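Long-range contact in methylenetetrahydrofolate--tRNA-(uracil-5-)-methyltransferase TrmFO (Thermus thermophilus, PDB 3G5S), which probably catalyses the folate- and FAD-dependent methylation of uridine 54 in tRNA to 5-methyluridine, using methylenetetrahydrofolate and NAD(P)H: residues His308-Leu313 / Phe390-Ala395. Numbering follows the deposited sequence.
With GSH (glutathione), chain C; EDO (1,2-ethanediol), chain F.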
ATOM      1  N   HIS A 308      -4.091  -1.993  12.032  1.00 15.95           N
ATOM      2  CA  HIS A 308      -4.375  -3.415  12.085  1.00 18.23           C
ATOM      3  C   HIS A 308      -3.155  -4.307  12.053  1.00 16.10           C
ATOM      4  O   HIS A 308      -2.036  -3.874  11.766  1.00 15.44           O
ATOM      5  CB  HIS A 308      -5.395  -3.849  11.023  1.00 23.68           C
ATOM      6  CG  HIS A 308      -5.142  -3.290   9.659  1.00 27.61           C
ATOM      7  ND1 HIS A 308      -4.032  -3.617   8.911  1.00 29.46           N
ATOM      8  CD2 HIS A 308      -5.875  -2.444   8.897  1.00 27.83           C
ATOM      9  CE1 HIS A 308      -4.089  -2.991   7.748  1.00 28.91           C
ATOM     10  NE2 HIS A 308      -5.191  -2.267   7.718  1.00 28.53           N
ATOM     11  N   ARG A 309      -3.404  -5.563  12.386  1.00 17.22           N
ATOM     12  CA  ARG A 309      -2.425  -6.617  12.251  1.00 17.71           C
ATOM     13  C   ARG A 309      -2.045  -6.743  10.779  1.00 17.19           C
ATOM     14  O   ARG A 309      -2.909  -6.926   9.919  1.00 19.21           O
ATOM     15  CB  ARG A 309      -3.031  -7.917  12.770  1.00 19.87           C
ATOM     16  CG  ARG A 309      -2.235  -9.151  12.465  1.00 22.17           C
ATOM     17  CD  ARG A 309      -1.099  -9.333  13.441  1.00 23.85           C
ATOM     18  NE  ARG A 309      -0.416 -10.587  13.163  1.00 24.50           N
ATOM     19  CZ  ARG A 309       0.587 -10.707  12.302  1.00 24.22           C
ATOM     20  NH1 ARG A 309       1.037  -9.643  11.656  1.00 22.26           N
ATOM     21  NH2 ARG A 309       1.145 -11.889  12.092  1.00 25.99           N
ATOM     22  N   ASN A 310      -0.753  -6.642  10.496  1.00 16.13           N
ATOM     23  CA  ASN A 310      -0.277  -6.540   9.121  1.00 14.53           C
ATOM     24  C   ASN A 310       1.231  -6.701   9.108  1.00 13.04           C
ATOM     25  O   ASN A 310       1.952  -5.776   9.458  1.00 14.99           O
ATOM     26  CB  ASN A 310      -0.666  -5.159   8.554  1.00 16.20           C
ATOM     27  CG  ASN A 310      -0.402  -5.015   7.052  1.00 17.55           C
ATOM     28  OD1 ASN A 310      -1.241  -5.365   6.220  1.00 20.28           O
ATOM     29  ND2 ASN A 310       0.753  -4.453   6.703  1.00 17.59           N
ATOM     30  N   THR A 311       1.712  -7.876   8.714  1.00 12.84           N
ATOM     31  CA  THR A 311       3.148  -8.094   8.567  1.00 11.88           C
ATOM     32  C   THR A 311       3.647  -7.514   7.257  1.00 11.39           C
ATOM     33  O   THR A 311       3.106  -7.813   6.190  1.00 12.07           O
ATOM     34  CB  THR A 311       3.483  -9.574   8.626  1.00 13.16           C
ATOM     35  OG1 THR A 311       3.172 -10.048   9.939  1.00 15.19           O
ATOM     36  CG2 THR A 311       4.953  -9.799   8.367  1.00 14.04           C
ATOM     37  N   TYR A 312       4.682  -6.687   7.336  1.00 10.66           N
ATOM     38  CA  TYR A 312       5.261  -6.099   6.141  1.00 10.64           C
ATOM     39  C   TYR A 312       6.700  -5.660   6.374  1.00 10.79           C
ATOM     40  O   TYR A 312       7.130  -5.437   7.508  1.00 11.75           O
ATOM     41  CB  TYR A 312       4.395  -4.929   5.624  1.00 10.47           C
ATOM     42  CG  TYR A 312       4.433  -3.695   6.502  1.00 10.29           C
ATOM     43  CD1 TYR A 312       3.710  -3.635   7.688  1.00 11.55           C
ATOM     44  CD2 TYR A 312       5.194  -2.590   6.151  1.00 10.77           C
ATOM     45  CE1 TYR A 312       3.750  -2.511   8.495  1.00 11.87           C
ATOM     46  CE2 TYR A 312       5.236  -1.459   6.952  1.00 11.57           C
ATOM     47  CZ  TYR A 312       4.512  -1.424   8.128  1.00 11.32           C
ATOM     48  OH  TYR A 312       4.543  -0.313   8.946  1.00 12.27           O
ATOM     49  N   LEU A 313       7.426  -5.535   5.274  1.00 10.23           N
ATOM     50  CA  LEU A 313       8.818  -5.118   5.271  1.00 10.93           C
ATOM     51  C   LEU A 313       8.999  -3.618   5.099  1.00 10.68           C
ATOM     52  O   LEU A 313       8.152  -2.932   4.514  1.00 10.92           O
ATOM     53  CB  LEU A 313       9.546  -5.807   4.122  1.00 12.09           C
ATOM     54  CG  LEU A 313       9.613  -7.327   4.229  1.00 13.37           C
ATOM     55  CD1 LEU A 313      10.070  -7.907   2.910  1.00 14.73           C
ATOM     56  CD2 LEU A 313      10.541  -7.757   5.365  1.00 15.55           C
ATOM     57  N   PHE A 390       8.223   3.620   8.314  1.00 12.56           N
ATOM     58  CA  PHE A 390       7.558   3.330   7.050  1.00 12.01           C
ATOM     59  C   PHE A 390       6.284   2.526   7.258  1.00 10.85           C
ATOM     60  O   PHE A 390       6.284   1.527   7.990  1.00 11.65           O
ATOM     61  CB  PHE A 390       8.497   2.566   6.108  1.00 12.44           C
ATOM     62  CG  PHE A 390       7.818   2.069   4.866  1.00 11.35           C
ATOM     63  CD1 PHE A 390       7.528   2.939   3.826  1.00 11.74           C
ATOM     64  CD2 PHE A 390       7.457   0.738   4.743  1.00 10.63           C
ATOM     65  CE1 PHE A 390       6.892   2.490   2.694  1.00 12.40           C
ATOM     66  CE2 PHE A 390       6.820   0.284   3.612  1.00 10.74           C
ATOM     67  CZ  PHE A 390       6.534   1.165   2.586  1.00 11.76           C
ATOM     68  N   GLN A 391       5.200   2.991   6.621  0.56 10.87           N
ATOM     69  CA  GLN A 391       3.870   2.373   6.653  0.56 10.74           C
ATOM     70  C   GLN A 391       3.466   1.935   5.239  0.56 10.23           C
ATOM     71  O   GLN A 391       3.999   2.449   4.256  0.56  9.92           O
ATOM     72  CB  GLN A 391       2.821   3.374   7.169  0.56 12.27           C
ATOM     73  CG  GLN A 391       3.011   3.831   8.607  0.56 12.79           C
ATOM     74  CD  GLN A 391       2.867   2.696   9.600  0.56 13.59           C
ATOM     75  OE1 GLN A 391       1.881   1.960   9.590  0.56 15.39           O
ATOM     76  NE2 GLN A 391       3.856   2.548  10.460  0.56 14.88           N
ATOM     77  N   PRO A 392       2.507   1.001   5.129  1.00 10.02           N
ATOM     78  CA  PRO A 392       2.109   0.530   3.794  1.00 10.25           C
ATOM     79  C   PRO A 392       1.368   1.570   2.965  1.00 10.27           C
ATOM     80  O   PRO A 392       0.789   2.521   3.495  1.00 11.71           O
ATOM     81  CB  PRO A 392       1.178  -0.648   4.093  1.00 11.04           C
ATOM     82  CG  PRO A 392       1.532  -1.071   5.523  1.00 11.47           C
ATOM     83  CD  PRO A 392       1.868   0.224   6.205  1.00 10.81           C
HETATM   84  N   MSE A 393       1.366   1.353   1.655  1.00 10.12           N
HETATM   85  CA  MSE A 393       0.779   2.290   0.706  1.00  9.76           C
HETATM   86  C   MSE A 393      -0.209   1.601  -0.229  1.00  9.47           C
HETATM   87  O   MSE A 393       0.046   0.494  -0.711  1.00 10.30           O
HETATM   88  CB  MSE A 393       1.896   2.948  -0.103  1.00 10.08           C
HETATM   89  CG  MSE A 393       1.431   4.023  -1.077  1.00 11.07           C
HETATM   90 SE   MSE A 393       0.321   5.392  -0.235  1.00 11.69          SE
HETATM   91  CE  MSE A 393       1.498   5.848   1.232  1.00 13.89           C
ATOM     92  N   TYR A 394      -1.328   2.276  -0.482  1.00  9.81           N
ATOM     93  CA  TYR A 394      -2.257   1.863  -1.524  1.00  9.75           C
ATOM     94  C   TYR A 394      -2.284   2.881  -2.660  1.00  9.56           C
ATOM     95  O   TYR A 394      -1.737   3.979  -2.532  1.00 10.03           O
ATOM     96  CB  TYR A 394      -3.647   1.555  -0.971  1.00  9.71           C
ATOM     97  CG  TYR A 394      -4.407   2.670  -0.280  1.00  9.92           C
ATOM     98  CD1 TYR A 394      -4.627   2.639   1.090  1.00 11.33           C
ATOM     99  CD2 TYR A 394      -4.987   3.702  -1.007  1.00 10.81           C
ATOM    100  CE1 TYR A 394      -5.375   3.624   1.722  1.00 12.10           C
ATOM    101  CE2 TYR A 394      -5.734   4.701  -0.380  1.00 11.49           C
ATOM    102  CZ  TYR A 394      -5.925   4.652   0.983  1.00 11.06           C
ATOM    103  OH  TYR A 394      -6.668   5.616   1.635  1.00 12.42           O
ATOM    104  N   ALA A 395      -2.898   2.509  -3.781  1.00  9.53           N
ATOM    105  CA  ALA A 395      -2.914   3.375  -4.958  1.00  9.54           C
ATOM    106  C   ALA A 395      -3.672   4.673  -4.682  1.00  9.33           C
ATOM    107  O   ALA A 395      -4.776   4.650  -4.151  1.00  9.87           O
ATOM    108  CB  ALA A 395      -3.552   2.652  -6.119  1.00 10.71           C
TER
HETATM  109  N1  GSH C 445       4.233   0.057  11.837  1.00 19.92           N
HETATM  110  CA1 GSH C 445       5.664   0.265  11.950  0.85 23.74           C
HETATM  111  C1  GSH C 445       6.273  -0.438  13.154  0.96 25.82           C
HETATM  112  O11 GSH C 445       5.465  -1.286  13.912  0.79 27.54           O
HETATM  113  O12 GSH C 445       7.454  -0.491  13.261  0.75 27.37           O
HETATM  114  CB1 GSH C 445       6.087   1.728  11.848  0.92 22.02           C
HETATM  115  CG1 GSH C 445       6.017   2.574  13.114  0.85 20.65           C
HETATM  116  CD1 GSH C 445       4.641   2.932  13.672  0.78 20.34           C
HETATM  117  OE1 GSH C 445       3.640   2.416  13.290  0.78 20.94           O
HETATM  118  N2  GSH C 445       4.596   3.954  14.680  0.76 20.07           N
HETATM  119  CA2 GSH C 445       3.345   4.429  15.180  0.90 19.80           C
HETATM  120  C2  GSH C 445       2.999   5.817  14.651  0.89 19.19           C
HETATM  121  O2  GSH C 445       3.432   6.784  15.184  0.89 21.38           O
HETATM  122  CB2 GSH C 445       3.421   4.382  16.697  0.88 20.69           C
HETATM  123  SG2 GSH C 445       1.890   4.707  17.596  0.80 22.26           S
HETATM  124  N3  GSH C 445       1.809   5.926  13.830  0.92 17.58           N
HETATM  125  CA3 GSH C 445       1.328   7.236  13.446  0.92 18.08           C
HETATM  126  C3  GSH C 445       2.151   7.909  12.357  0.83 18.59           C
HETATM  127  O31 GSH C 445       2.315   9.089  12.320  0.90 19.09           O
HETATM  128  O32 GSH C 445       2.921   7.066  11.581  0.80 19.48           O
HETATM  129  C1  EDO F 448       8.441  -1.010   8.833  1.00 16.44           C
HETATM  130  O1  EDO F 448       8.324   0.306   9.380  1.00 18.38           O
HETATM  131  C2  EDO F 448       9.438  -1.789   9.680  1.00 15.85           C
HETATM  132  O2  EDO F 448      10.708  -1.138   9.595  1.00 14.66           O
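The hydroxyl of Tyr312 joins the two segments to a bound glutathione: it donates to the backbone of Phe390 and accepts from the ligand amine. The site lies in a flavoprotein of the MnmG family, where the short strand 309-313 meets the loop between helices 374-384 and 409-429. That strand pairs antiparallel with strand 154-155. Tyr312 OH gives its proton to Phe390 O at 2.7 Å. It comes in the carbonyl plane, on a lone pair, with a C=O...OH angle of 139°. The same hydroxyl accepts a hydrogen bond from glutathione N1 at 2.9 Å, near the plane of the ring. Two bonds therefore fix the buried phenol end. Phe390 O takes a second bond, from a molecule of 1,2-ethanediol, probably a crystallisation additive.

The ring of Tyr312 rests on Pro392 in a CH-pi contact. Pro392 CG sits 3.8 Å from the ring centroid, only 1° off the normal. Pro392 CD lies under the phenol end of the same face. Pro392 CG also meets the amide nitrogen of Asn310, ND2, at 3.7 Å. A chi1 of 71° tucks the Tyr312 ring over its own backbone, and from there it reaches across the proline.

The Gln391 chain bends at chi2, which brings its amide beside the Tyr312 hydroxyl and the glutathione. A weak bond from its NE2 to glutathione OE1 is doubtful. Phe390 packs on helix 315-318 and on Leu382. On the tyrosine side, Phe390 CD2 meets Tyr312 CE2 at 3.8 Å.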